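Long-range contacts in mandelate racemase (Bordetella bronchiseptica, PDB 3H12), which probably acts as an acid-base isomerase that draws a proton from beside a substrate carboxylate while a bound metal ion steadies the enolate, as in the enolase superfamily: residues R22-A27 with Y147-P152; H135-R140 with L348-V353; A202-G207 with F226-S231; A213-L218 with T246-A251. All coordinates share one frame; numbering follows the deposited sequence.

Contact 1: R22-A27 with Y147-P152; sequences RVESGA and YWDLTP
V23 to G26 pack against Y147 and W148 in a largely apolar, aromatic contact that joins a loop of the N-terminal capping domain to the mouth of the barrel, just past strand 139-146. CG2 of V23 sits squarely over the Y147 ring, 3.4 Å from its centroid and 2° off the normal, a CH-pi contact. It gets there because chi1 (-65°) turns CG1 anti to the carbonyl carbon of V23, which puts CG2 between that carbon and the backbone N, over the ring. At the edge of the same ring, and in its plane, lies E24 O, 3.3 Å from Y147 CD2. This oxygen also accepts W148 N at 3.3 Å, a long but fairly straight bond (160°). The indole then lies under the backbone that follows: S25 CA stands over its five-membered ring, and G26 N is 3.3 Å from W148 CZ2. H385 meets the indole at an oblique angle of the ring planes. Such a loop closing over the C-terminal ends of the barrel strands is characteristic of the enolase superfamily, where it helps to enclose the active site; here the S25 side chain is about 7 Å from the bound sodium ion. On the outer side the contact turns polar. A water accepts from E24 N at 2.9 Å and lies 3.0 Å from W148 O, tying the two backbones again. The carboxylates approach with E24 OE1 4.0 Å from D149 OD2, a repulsion probably eased by R176, which forms a salt bridge with D149, while E24 OE2 is hydrogen-bonded to H385 NE2.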
loop_
_atom_site.group_PDB
_atom_site.type_symbol
_atom_site.label_atom_id
_atom_site.label_comp_id
_atom_site.label_asym_id
_atom_site.label_seq_id
_atom_site.Cartn_x
_atom_site.Cartn_y
_atom_site.Cartn_z
ATOM N N ARG A 22 15.407 36.804 29.688
ATOM C CA ARG A 22 15.576 36.113 28.351
ATOM C C ARG A 22 15.531 34.617 28.569
ATOM O O ARG A 22 16.216 34.051 29.443
ATOM C CB ARG A 22 17.002 36.458 27.856
ATOM C CG ARG A 22 17.111 37.949 27.356
ATOM C CD ARG A 22 18.497 38.309 26.877
ATOM N NE ARG A 22 18.390 39.655 26.256
ATOM C CZ ARG A 22 19.356 40.242 25.558
ATOM N NH1 ARG A 22 20.542 39.663 25.440
ATOM N NH2 ARG A 22 19.123 41.430 24.938
ATOM N N VAL A 23 14.632 33.967 27.837
ATOM C CA VAL A 23 14.509 32.485 27.956
ATOM C C VAL A 23 15.059 31.835 26.672
ATOM O O VAL A 23 15.239 32.503 25.597
ATOM C CB VAL A 23 13.005 32.095 28.084
ATOM C CG1 VAL A 23 12.368 32.663 29.440
ATOM C CG2 VAL A 23 12.149 32.658 26.981
ATOM N N GLU A 24 15.338 30.524 26.802
ATOM C CA GLU A 24 15.961 29.867 25.700
ATOM C C GLU A 24 15.185 28.555 25.402
ATOM O O GLU A 24 14.660 27.910 26.309
ATOM C CB GLU A 24 17.407 29.548 26.107
ATOM C CG GLU A 24 18.190 28.944 24.870
ATOM C CD GLU A 24 19.738 28.795 25.199
ATOM O OE1 GLU A 24 20.200 28.971 26.356
ATOM O OE2 GLU A 24 20.423 28.424 24.267
ATOM N N SER A 25 15.036 28.287 24.077
ATOM C CA SER A 25 14.439 26.973 23.646
ATOM C C SER A 25 15.312 26.500 22.519
ATOM O O SER A 25 16.342 27.117 22.158
ATOM C CB SER A 25 13.004 27.173 23.135
ATOM O OG SER A 25 13.071 28.012 21.960
ATOM N N GLY A 26 14.809 25.505 21.786
ATOM C CA GLY A 26 15.633 25.056 20.589
ATOM C C GLY A 26 15.670 26.093 19.516
ATOM O O GLY A 26 16.486 25.948 18.640
ATOM N N ALA A 27 14.800 27.102 19.512
ATOM C CA ALA A 27 14.823 28.138 18.519
ATOM C C ALA A 27 15.961 29.161 18.824
ATOM O O ALA A 27 16.237 30.009 17.954
ATOM C CB ALA A 27 13.531 28.870 18.437
ATOM N N TYR A 147 10.484 27.347 30.105
ATOM C CA TYR A 147 11.605 27.183 29.233
ATOM C C TYR A 147 12.763 26.291 29.748
ATOM O O TYR A 147 12.584 25.670 30.801
ATOM C CB TYR A 147 12.201 28.577 28.745
ATOM C CG TYR A 147 11.247 29.218 27.775
ATOM C CD1 TYR A 147 10.072 29.875 28.196
ATOM C CD2 TYR A 147 11.567 29.176 26.377
ATOM C CE1 TYR A 147 9.187 30.477 27.249
ATOM C CE2 TYR A 147 10.654 29.741 25.421
ATOM C CZ TYR A 147 9.484 30.330 25.886
ATOM O OH TYR A 147 8.636 30.906 24.969
ATOM N N TRP A 148 13.887 26.188 28.973
ATOM C CA TRP A 148 15.060 25.430 29.373
ATOM C C TRP A 148 15.726 25.999 30.639
ATOM O O TRP A 148 15.358 27.148 31.131
ATOM C CB TRP A 148 16.055 25.539 28.223
ATOM C CG TRP A 148 15.633 24.681 27.022
ATOM C CD1 TRP A 148 14.463 23.887 26.852
ATOM C CD2 TRP A 148 16.417 24.501 25.848
ATOM N NE1 TRP A 148 14.517 23.281 25.576
ATOM C CE2 TRP A 148 15.706 23.638 24.966
ATOM C CE3 TRP A 148 17.675 25.034 25.436
ATOM C CZ2 TRP A 148 16.261 23.242 23.724
ATOM C CZ3 TRP A 148 18.211 24.651 24.202
ATOM C CH2 TRP A 148 17.510 23.800 23.344
ATOM N N ASP A 149 16.632 25.219 31.169
ATOM C CA ASP A 149 17.557 25.688 32.232
ATOM C C ASP A 149 16.936 25.584 33.642
ATOM O O ASP A 149 17.417 26.295 34.591
ATOM C CB ASP A 149 17.997 27.213 32.041
ATOM C CG ASP A 149 18.735 27.489 30.703
ATOM O OD1 ASP A 149 19.810 26.919 30.556
ATOM O OD2 ASP A 149 18.286 28.268 29.780
ATOM N N LEU A 150 15.858 24.814 33.799
ATOM C CA LEU A 150 15.181 24.721 35.091
ATOM C C LEU A 150 15.466 23.389 35.748
ATOM O O LEU A 150 15.620 22.370 35.051
ATOM C CB LEU A 150 13.658 24.869 34.979
ATOM C CG LEU A 150 13.161 26.231 34.471
ATOM C CD1 LEU A 150 11.570 26.288 34.506
ATOM C CD2 LEU A 150 13.752 27.312 35.360
ATOM N N THR A 151 15.425 23.349 37.061
ATOM C CA THR A 151 15.397 22.083 37.754
ATOM C C THR A 151 13.961 21.548 37.814
ATOM O O THR A 151 13.000 22.266 37.519
ATOM C CB THR A 151 15.837 22.190 39.232
ATOM O OG1 THR A 151 14.817 22.969 39.918
ATOM C CG2 THR A 151 17.206 22.899 39.288
ATOM N N PRO A 152 13.737 20.251 38.210
ATOM C CA PRO A 152 12.367 19.706 38.254
ATOM C C PRO A 152 11.476 20.491 39.261
ATOM O O PRO A 152 10.323 20.770 38.981
ATOM C CB PRO A 152 12.588 18.219 38.653
ATOM C CG PRO A 152 13.947 17.956 38.087
ATOM C CD PRO A 152 14.773 19.197 38.416
HETATM O O HOH W 1 17.697 31.486 29.982
HETATM O O HOH W 2 15.596 29.599 29.489
#

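Contact 2: H135-R140 with L348-V353; sequences HTRGVR and LENGLV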
loop_
_atom_site.group_PDB
_atom_site.type_symbol
_atom_site.label_atom_id
_atom_site.label_comp_id
_atom_site.label_asym_id
_atom_site.label_seq_id
_atom_site.Cartn_x
_atom_site.Cartn_y
_atom_site.Cartn_z
ATOM N N HIS A 135 -17.076 28.974 19.744
ATOM C CA HIS A 135 -16.750 28.890 21.194
ATOM C C HIS A 135 -17.521 30.044 21.912
ATOM O O HIS A 135 -16.919 31.113 22.176
ATOM C CB HIS A 135 -15.217 29.043 21.380
ATOM C CG HIS A 135 -14.438 27.838 20.905
ATOM N ND1 HIS A 135 -14.476 26.633 21.582
ATOM C CD2 HIS A 135 -13.709 27.633 19.769
ATOM C CE1 HIS A 135 -13.753 25.738 20.913
ATOM N NE2 HIS A 135 -13.247 26.322 19.826
ATOM N N THR A 136 -18.803 29.814 22.109
ATOM C CA THR A 136 -19.623 30.911 22.599
ATOM C C THR A 136 -19.231 31.223 24.037
ATOM O O THR A 136 -19.543 32.374 24.477
ATOM C CB THR A 136 -21.093 30.549 22.509
ATOM O OG1 THR A 136 -21.339 29.246 23.090
ATOM C CG2 THR A 136 -21.532 30.578 20.950
ATOM N N ARG A 137 -18.745 30.270 24.834
ATOM C CA ARG A 137 -18.390 30.526 26.258
ATOM C C ARG A 137 -17.002 31.239 26.328
ATOM O O ARG A 137 -16.777 32.030 27.196
ATOM C CB ARG A 137 -18.366 29.176 27.037
ATOM C CG ARG A 137 -18.660 29.276 28.564
ATOM C CD ARG A 137 -18.674 27.860 29.310
ATOM N NE ARG A 137 -17.640 27.601 30.377
ATOM C CZ ARG A 137 -17.127 28.463 31.303
ATOM N NH1 ARG A 137 -17.464 29.767 31.371
ATOM N NH2 ARG A 137 -16.219 27.995 32.178
ATOM N N GLY A 138 -16.056 30.801 25.485
ATOM C CA GLY A 138 -14.720 31.401 25.488
ATOM C C GLY A 138 -13.789 30.343 24.974
ATOM O O GLY A 138 -14.146 29.199 24.699
ATOM N N VAL A 139 -12.512 30.777 24.943
ATOM C CA VAL A 139 -11.473 29.993 24.323
ATOM C C VAL A 139 -10.425 29.559 25.361
ATOM O O VAL A 139 -9.711 30.372 25.945
ATOM C CB VAL A 139 -10.777 30.887 23.258
ATOM C CG1 VAL A 139 -9.555 30.074 22.650
ATOM C CG2 VAL A 139 -11.753 30.956 22.019
ATOM N N ARG A 140 -10.293 28.238 25.508
ATOM C CA ARG A 140 -9.351 27.692 26.548
ATOM C C ARG A 140 -7.927 27.959 26.127
ATOM O O ARG A 140 -7.507 27.650 24.979
ATOM C CB ARG A 140 -9.582 26.190 26.698
ATOM C CG ARG A 140 -8.651 25.612 27.839
ATOM C CD ARG A 140 -7.936 24.376 27.408
ATOM N NE ARG A 140 -7.652 23.687 28.717
ATOM C CZ ARG A 140 -7.969 22.424 28.889
ATOM N NH1 ARG A 140 -8.466 21.726 27.772
ATOM N NH2 ARG A 140 -7.644 21.837 30.075
ATOM N N LEU A 348 -8.225 36.269 31.663
ATOM C CA LEU A 348 -8.494 34.894 31.788
ATOM C C LEU A 348 -9.627 34.738 32.737
ATOM O O LEU A 348 -9.535 35.304 33.862
ATOM C CB LEU A 348 -7.128 34.278 32.267
ATOM C CG LEU A 348 -6.869 32.849 32.054
ATOM C CD1 LEU A 348 -6.999 32.348 30.607
ATOM C CD2 LEU A 348 -5.501 32.483 32.759
ATOM N N GLU A 349 -10.700 34.027 32.389
ATOM C CA GLU A 349 -11.822 33.785 33.296
ATOM C C GLU A 349 -12.237 32.327 33.165
ATOM O O GLU A 349 -12.550 31.851 32.063
ATOM C CB GLU A 349 -13.004 34.791 32.956
ATOM C CG GLU A 349 -12.918 36.162 33.602
ATOM C CD GLU A 349 -13.890 36.297 34.772
ATOM O OE1 GLU A 349 -15.131 36.296 34.518
ATOM O OE2 GLU A 349 -13.413 36.407 35.931
ATOM N N ASN A 350 -12.169 31.529 34.252
ATOM C CA ASN A 350 -12.370 30.097 34.188
ATOM C C ASN A 350 -11.497 29.431 33.146
ATOM O O ASN A 350 -11.864 28.401 32.544
ATOM C CB ASN A 350 -13.832 29.722 33.957
ATOM C CG ASN A 350 -14.723 30.394 34.962
ATOM O OD1 ASN A 350 -14.374 30.452 36.128
ATOM N ND2 ASN A 350 -15.808 30.996 34.517
ATOM N N GLY A 351 -10.268 29.991 33.018
ATOM C CA GLY A 351 -9.341 29.302 32.067
ATOM C C GLY A 351 -9.517 29.717 30.617
ATOM O O GLY A 351 -8.757 29.248 29.748
ATOM N N LEU A 352 -10.483 30.593 30.367
ATOM C CA LEU A 352 -10.834 30.920 28.946
ATOM C C LEU A 352 -10.467 32.406 28.693
ATOM O O LEU A 352 -10.610 33.284 29.598
ATOM C CB LEU A 352 -12.380 30.850 28.723
ATOM C CG LEU A 352 -12.908 29.508 29.155
ATOM C CD1 LEU A 352 -14.493 29.408 28.752
ATOM C CD2 LEU A 352 -12.180 28.286 28.575
ATOM N N VAL A 353 -10.142 32.749 27.442
ATOM C CA VAL A 353 -10.074 34.151 26.960
ATOM C C VAL A 353 -11.210 34.389 25.960
ATOM O O VAL A 353 -11.847 33.439 25.503
ATOM C CB VAL A 353 -8.691 34.483 26.271
ATOM C CG1 VAL A 353 -7.481 34.298 27.371
ATOM C CG2 VAL A 353 -8.365 33.529 25.052
#
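R137 carries its CG trans to the backbone N (chi1 -153°) and then bends at chi3 (117°), which lays the guanidinium across L352 with one face over the leucine CD1. That methyl is 3.8 Å from R137 CZ, and the two side chains run at about a right angle. N350 comes to the edge of the same guanidinium, its CB 3.4 Å from R137 NH2, with the amide plane well turned from that of the arginine. The backbones pair alongside: V139 N gives a hydrogen bond to V353 O at 2.8 Å, lying in the carbonyl plane, and V353 N returns one to V139 O at 2.8 Å from a donor tilted 34° out of plane. Strand 139-146, the first of the (beta/alpha)8 barrel, thereby gains a short antiparallel neighbour in 352-353, which leads out of a type I' turn that spans E349 to L352. In the adjoining non-hydrogen-bonded pair, L352 CD2 packs 3.5 Å from R140 CA, and R140 sends its NE on to T168. V139 and V353 share the other face of the sheet, V139 CB 4.0 Å from V353 CG2, and both rest on L316 of helix 309-321.

Contact 3: A202-G207 with F226-S231; sequences ANQSLG and FEEPLS. With NA (sodium ion), chain C.
Backbone hydrogen bonds tie A202 and Q204 to the end of strand 225-227: A202 N donates to E227 O at 2.9 Å, and Q204 N to E228 O at 2.8 Å. A type I' turn from A202 to S205 presents these groups, and A202 O takes both the N and the OG of S205. Apolar contacts fill the layer below. L206 CD1 meets the edge of the F226 ring in its plane, 3.9 Å from CZ, while P229 CB covers one face of that ring. L206 CB is pressed 3.3 Å from P229 O, a buried carbonyl that finds no hydrogen-bond donor in the model. Farther along, a water bridges L206 O and S231 N. On the polar side, the E228 carboxylate stands nearly perpendicular to the N203 amide, and one water links them, 2.6 Å from E228 OE1 and accepting from N203 ND2. K173 NZ donates to N203 OD1, which helps hold the amide with ND2 toward the waters. Metal binding falls to E227, whose extended chain places OE2 2.4 Å from the sodium ion, which D201 and E254 also bind. Its OE1 pairs with K171. Two waters of the sodium ion reach the second shell, one accepting from N203 ND2, the other 2.7 Å from E228 OE1. In this enolase-type barrel, consecutive strand ends thus share one polar network, so that N203 and E228 probably help to position the waters round the metal.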
loop_
_atom_site.group_PDB
_atom_site.type_symbol
_atom_site.label_atom_id
_atom_site.label_comp_id
_atom_site.label_asym_id
_atom_site.label_seq_id
_atom_site.Cartn_x
_atom_site.Cartn_y
_atom_site.Cartn_z
ATOM N N ALA A 202 9.620 20.524 21.438
ATOM C CA ALA A 202 11.095 20.345 21.290
ATOM C C ALA A 202 11.726 21.222 20.278
ATOM O O ALA A 202 12.963 21.164 20.076
ATOM C CB ALA A 202 11.324 18.839 20.834
ATOM N N ASN A 203 10.936 22.135 19.621
ATOM C CA ASN A 203 11.502 23.085 18.630
ATOM C C ASN A 203 12.507 22.386 17.682
ATOM O O ASN A 203 13.575 22.914 17.311
ATOM C CB ASN A 203 12.285 24.300 19.334
ATOM C CG ASN A 203 11.309 25.290 19.927
ATOM O OD1 ASN A 203 11.039 25.231 21.122
ATOM N ND2 ASN A 203 10.757 26.182 19.080
ATOM N N GLN A 204 12.047 21.263 17.159
ATOM C CA GLN A 204 12.809 20.455 16.114
ATOM C C GLN A 204 14.147 19.966 16.610
ATOM O O GLN A 204 15.040 19.760 15.783
ATOM C CB GLN A 204 13.072 21.315 14.827
ATOM C CG GLN A 204 11.780 22.029 14.307
ATOM C CD GLN A 204 12.062 22.772 13.012
ATOM O OE1 GLN A 204 12.522 22.171 12.007
ATOM N NE2 GLN A 204 11.930 24.118 12.999
ATOM N N SER A 205 14.322 19.846 17.927
ATOM C CA SER A 205 15.704 19.667 18.399
ATOM C C SER A 205 16.077 18.167 18.553
ATOM O O SER A 205 17.253 17.881 18.894
ATOM C CB SER A 205 15.911 20.525 19.648
ATOM O OG SER A 205 15.269 19.844 20.677
ATOM N N LEU A 206 15.188 17.226 18.263
ATOM C CA LEU A 206 15.457 15.788 18.483
ATOM C C LEU A 206 15.510 15.063 17.104
ATOM O O LEU A 206 14.916 15.499 16.086
ATOM C CB LEU A 206 14.320 15.161 19.332
ATOM C CG LEU A 206 14.146 15.762 20.720
ATOM C CD1 LEU A 206 12.947 15.079 21.244
ATOM C CD2 LEU A 206 15.398 15.500 21.569
ATOM N N GLY A 207 16.321 13.990 17.080
ATOM C CA GLY A 207 16.231 12.932 16.031
ATOM C C GLY A 207 15.155 11.955 16.320
ATOM O O GLY A 207 14.550 11.941 17.409
ATOM N N PHE A 226 2.947 16.722 21.600
ATOM C CA PHE A 226 4.416 16.784 21.403
ATOM C C PHE A 226 4.585 17.557 20.141
ATOM O O PHE A 226 4.231 17.133 19.016
ATOM C CB PHE A 226 4.824 15.295 21.208
ATOM C CG PHE A 226 6.313 15.046 21.222
ATOM C CD1 PHE A 226 7.207 16.057 21.520
ATOM C CD2 PHE A 226 6.805 13.785 20.940
ATOM C CE1 PHE A 226 8.597 15.793 21.605
ATOM C CE2 PHE A 226 8.237 13.485 20.976
ATOM C CZ PHE A 226 9.108 14.507 21.295
ATOM N N GLU A 227 5.000 18.823 20.357
ATOM C CA GLU A 227 5.145 19.852 19.314
ATOM C C GLU A 227 6.549 19.988 18.790
ATOM O O GLU A 227 7.503 19.847 19.516
ATOM C CB GLU A 227 4.686 21.203 19.926
ATOM C CG GLU A 227 4.999 22.411 19.042
ATOM C CD GLU A 227 4.298 23.611 19.634
ATOM O OE1 GLU A 227 3.469 23.534 20.578
ATOM O OE2 GLU A 227 4.564 24.724 19.006
ATOM N N GLU A 228 6.589 20.089 17.463
ATOM C CA GLU A 228 7.879 20.144 16.689
ATOM C C GLU A 228 8.857 19.108 17.282
ATOM O O GLU A 228 9.999 19.385 17.657
ATOM C CB GLU A 228 8.533 21.574 16.718
ATOM C CG GLU A 228 7.841 22.464 15.659
ATOM C CD GLU A 228 8.686 23.665 15.276
ATOM O OE1 GLU A 228 9.573 24.075 16.095
ATOM O OE2 GLU A 228 8.539 24.090 14.104
ATOM N N PRO A 229 8.486 17.811 17.366
ATOM C CA PRO A 229 9.359 16.776 17.945
ATOM C C PRO A 229 10.610 16.601 17.104
ATOM O O PRO A 229 11.646 16.188 17.659
ATOM C CB PRO A 229 8.514 15.521 17.869
ATOM C CG PRO A 229 7.536 15.761 16.694
ATOM C CD PRO A 229 7.185 17.258 16.897
ATOM N N LEU A 230 10.529 16.870 15.755
ATOM C CA LEU A 230 11.625 16.562 14.832
ATOM C C LEU A 230 11.684 17.780 13.858
ATOM O O LEU A 230 10.801 18.678 13.839
ATOM C CB LEU A 230 11.233 15.358 13.893
ATOM C CG LEU A 230 10.942 14.063 14.705
ATOM C CD1 LEU A 230 10.444 13.071 13.652
ATOM C CD2 LEU A 230 12.227 13.564 15.348
ATOM N N SER A 231 12.774 17.856 13.059
ATOM C CA SER A 231 12.791 18.760 11.914
ATOM C C SER A 231 11.485 18.713 11.172
ATOM O O SER A 231 10.955 17.633 10.859
ATOM C CB SER A 231 13.887 18.196 10.989
ATOM O OG SER A 231 13.806 18.911 9.732
HETATM NA NA NA C . 6.472 26.098 19.137
HETATM O O HOH W 3 11.537 25.793 16.032
HETATM O O HOH W 4 8.279 27.606 19.208
HETATM O O HOH W 5 14.759 15.796 13.398
HETATM O O HOH W 6 8.059 24.639 18.273
HETATM O O HOH W 7 5.398 27.941 20.440
#

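Contact 4: A213-L218 with T246-A251; sequences AMLRIL and TPVRIA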
loop_
_atom_site.group_PDB
_atom_site.type_symbol
_atom_site.label_atom_id
_atom_site.label_comp_id
_atom_site.label_asym_id
_atom_site.label_seq_id
_atom_site.Cartn_x
_atom_site.Cartn_y
_atom_site.Cartn_z
ATOM N N ALA A 213 11.917 7.823 22.220
ATOM C CA ALA A 213 12.199 7.599 23.669
ATOM C C ALA A 213 11.429 8.683 24.458
ATOM O O ALA A 213 10.747 8.314 25.500
ATOM C CB ALA A 213 13.704 7.637 23.945
ATOM N N MET A 214 11.403 9.917 23.944
ATOM C CA MET A 214 10.703 10.969 24.674
ATOM C C MET A 214 9.208 10.750 24.615
ATOM O O MET A 214 8.522 10.931 25.601
ATOM C CB MET A 214 11.088 12.344 24.070
ATOM C CG MET A 214 10.418 13.608 24.622
ATOM S SD MET A 214 11.101 14.126 26.228
ATOM C CE MET A 214 12.742 14.940 25.555
ATOM N N LEU A 215 8.691 10.277 23.473
ATOM C CA LEU A 215 7.222 10.070 23.367
ATOM C C LEU A 215 6.794 9.015 24.443
ATOM O O LEU A 215 5.703 9.171 25.014
ATOM C CB LEU A 215 6.875 9.570 21.936
ATOM C CG LEU A 215 5.356 9.162 21.785
ATOM C CD1 LEU A 215 4.425 10.389 21.985
ATOM C CD2 LEU A 215 5.236 8.654 20.325
ATOM N N ARG A 216 7.597 7.976 24.769
ATOM C CA ARG A 216 7.208 7.031 25.848
ATOM C C ARG A 216 7.014 7.765 27.187
ATOM O O ARG A 216 6.084 7.466 27.921
ATOM C CB ARG A 216 8.277 5.959 26.041
ATOM C CG ARG A 216 8.315 5.029 24.833
ATOM C CD ARG A 216 9.547 4.145 24.941
ATOM N NE ARG A 216 9.481 3.096 23.909
ATOM C CZ ARG A 216 10.455 2.159 23.838
ATOM N NH1 ARG A 216 11.601 2.222 24.589
ATOM N NH2 ARG A 216 10.345 1.158 22.909
ATOM N N ILE A 217 7.912 8.730 27.434
ATOM C CA ILE A 217 7.802 9.523 28.725
ATOM C C ILE A 217 6.580 10.434 28.690
ATOM O O ILE A 217 5.861 10.568 29.698
ATOM C CB ILE A 217 9.019 10.303 28.838
ATOM C CG1 ILE A 217 10.130 9.265 29.212
ATOM C CG2 ILE A 217 8.981 11.173 30.126
ATOM C CD1 ILE A 217 11.407 9.919 28.943
ATOM N N LEU A 218 6.319 11.059 27.538
ATOM C CA LEU A 218 5.121 11.993 27.429
ATOM C C LEU A 218 3.877 11.176 27.615
ATOM O O LEU A 218 2.919 11.611 28.210
ATOM C CB LEU A 218 5.056 12.623 26.017
ATOM C CG LEU A 218 6.324 13.480 25.664
ATOM C CD1 LEU A 218 5.890 14.286 24.352
ATOM C CD2 LEU A 218 7.194 14.177 26.617
ATOM N N THR A 246 -0.184 6.308 20.520
ATOM C CA THR A 246 -0.348 6.817 21.928
ATOM C C THR A 246 -1.483 7.882 21.944
ATOM O O THR A 246 -1.855 8.436 20.901
ATOM C CB THR A 246 0.917 7.431 22.494
ATOM O OG1 THR A 246 1.107 8.726 21.937
ATOM C CG2 THR A 246 2.114 6.517 22.270
ATOM N N PRO A 247 -1.946 8.210 23.177
ATOM C CA PRO A 247 -2.908 9.327 23.303
ATOM C C PRO A 247 -2.252 10.675 23.200
ATOM O O PRO A 247 -2.977 11.674 23.356
ATOM C CB PRO A 247 -3.501 9.121 24.717
ATOM C CG PRO A 247 -3.261 7.617 24.993
ATOM C CD PRO A 247 -1.842 7.360 24.375
ATOM N N VAL A 248 -0.939 10.764 22.944
ATOM C CA VAL A 248 -0.251 12.054 22.867
ATOM C C VAL A 248 -0.325 12.503 21.412
ATOM O O VAL A 248 0.101 11.762 20.499
ATOM C CB VAL A 248 1.247 11.941 23.257
ATOM C CG1 VAL A 248 1.991 13.276 23.126
ATOM C CG2 VAL A 248 1.330 11.358 24.711
ATOM N N ARG A 249 -0.820 13.733 21.190
ATOM C CA ARG A 249 -1.000 14.217 19.828
ATOM C C ARG A 249 0.338 14.649 19.275
ATOM O O ARG A 249 1.166 15.312 20.000
ATOM C CB ARG A 249 -1.948 15.480 19.854
ATOM C CG ARG A 249 -3.325 15.061 20.280
ATOM C CD ARG A 249 -4.000 16.345 20.859
ATOM N NE ARG A 249 -5.352 16.021 21.333
ATOM C CZ ARG A 249 -5.543 15.452 22.525
ATOM N NH1 ARG A 249 -4.547 15.088 23.368
ATOM N NH2 ARG A 249 -6.844 15.092 22.882
ATOM N N ILE A 250 0.630 14.317 17.991
ATOM C CA ILE A 250 1.831 14.900 17.337
ATOM C C ILE A 250 1.393 16.238 16.690
ATOM O O ILE A 250 0.492 16.291 15.843
ATOM C CB ILE A 250 2.371 13.860 16.286
ATOM C CG1 ILE A 250 2.648 12.525 16.923
ATOM C CG2 ILE A 250 3.594 14.486 15.585
ATOM C CD1 ILE A 250 3.519 12.587 18.227
ATOM N N ALA A 251 2.110 17.317 17.050
ATOM C CA ALA A 251 1.701 18.660 16.615
ATOM C C ALA A 251 2.869 19.358 15.947
ATOM O O ALA A 251 3.994 19.206 16.361
ATOM C CB ALA A 251 1.295 19.509 17.892
#
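L215 and L218 of helix 208-220 face T246, V248 and I250 on the outside of the (beta/alpha)8 barrel, where the helix packs beside the entry to strand 249-252. The contact is small and almost wholly apolar, and no hydrogen bond crosses it. L215 supplies most of the helix side through a single methyl. Its chi1 (173°) puts CG opposite the backbone N, and the turn at chi2 (64°) swings CD1 into the angle between T246 and V248. L215 and T246 meet tip to tip, CD1 being 3.7 Å from T246 OG1. Against V248 the leucine instead slides past in the opposite direction, with CD1 3.8 Å from V248 CB. The same methyl comes more loosely, at 4.4 Å, to CD1 of I250, whose side chain goes on to L241 of helix 235-242. One turn later in the helix, the CB of L218 points toward the strand segment and lies 4.1 Å from V248 CG2, a methyl that also rests near L218 O. The two branches of V248 are thus divided, CG1 toward L215 and CG2 toward L218. Beyond this, L218 touches F226 of the preceding strand, so helix and both strands close over one apolar layer. The outer rim belongs to the assembly: R216 of another subunit packs on T246 and P247, and R216 of this chain forms a salt bridge with D219 of yet another. T246 OG1, besides meeting L215, accepts a hydrogen bond from V248 N at 3.1 Å, making an ST turn just ahead of the strand.

Contacts 2, 3 and 4 all reach the barrel sheet, whereas contact 1 brings the capping domain onto the barrel's mouth. Contacts 3 and 4 are neighbours, centres 12 Å apart: strands 225-227 and 249-252 pair between them, and helix 208-220 follows 202-207 and carries 213-218. Contact 1 touches contact 3, S25 CB lying 3.4 Å from N203 OD1, so the capping loop meets the surroundings of the metal directly. Contact 2 stands apart, about 28 Å from contact 1 between centres. Along the chain, contacts 1 and 2 interleave, and 3 and 4 fall between the two halves of contact 2, which therefore joins the barrel's first strand to the chain beyond its last.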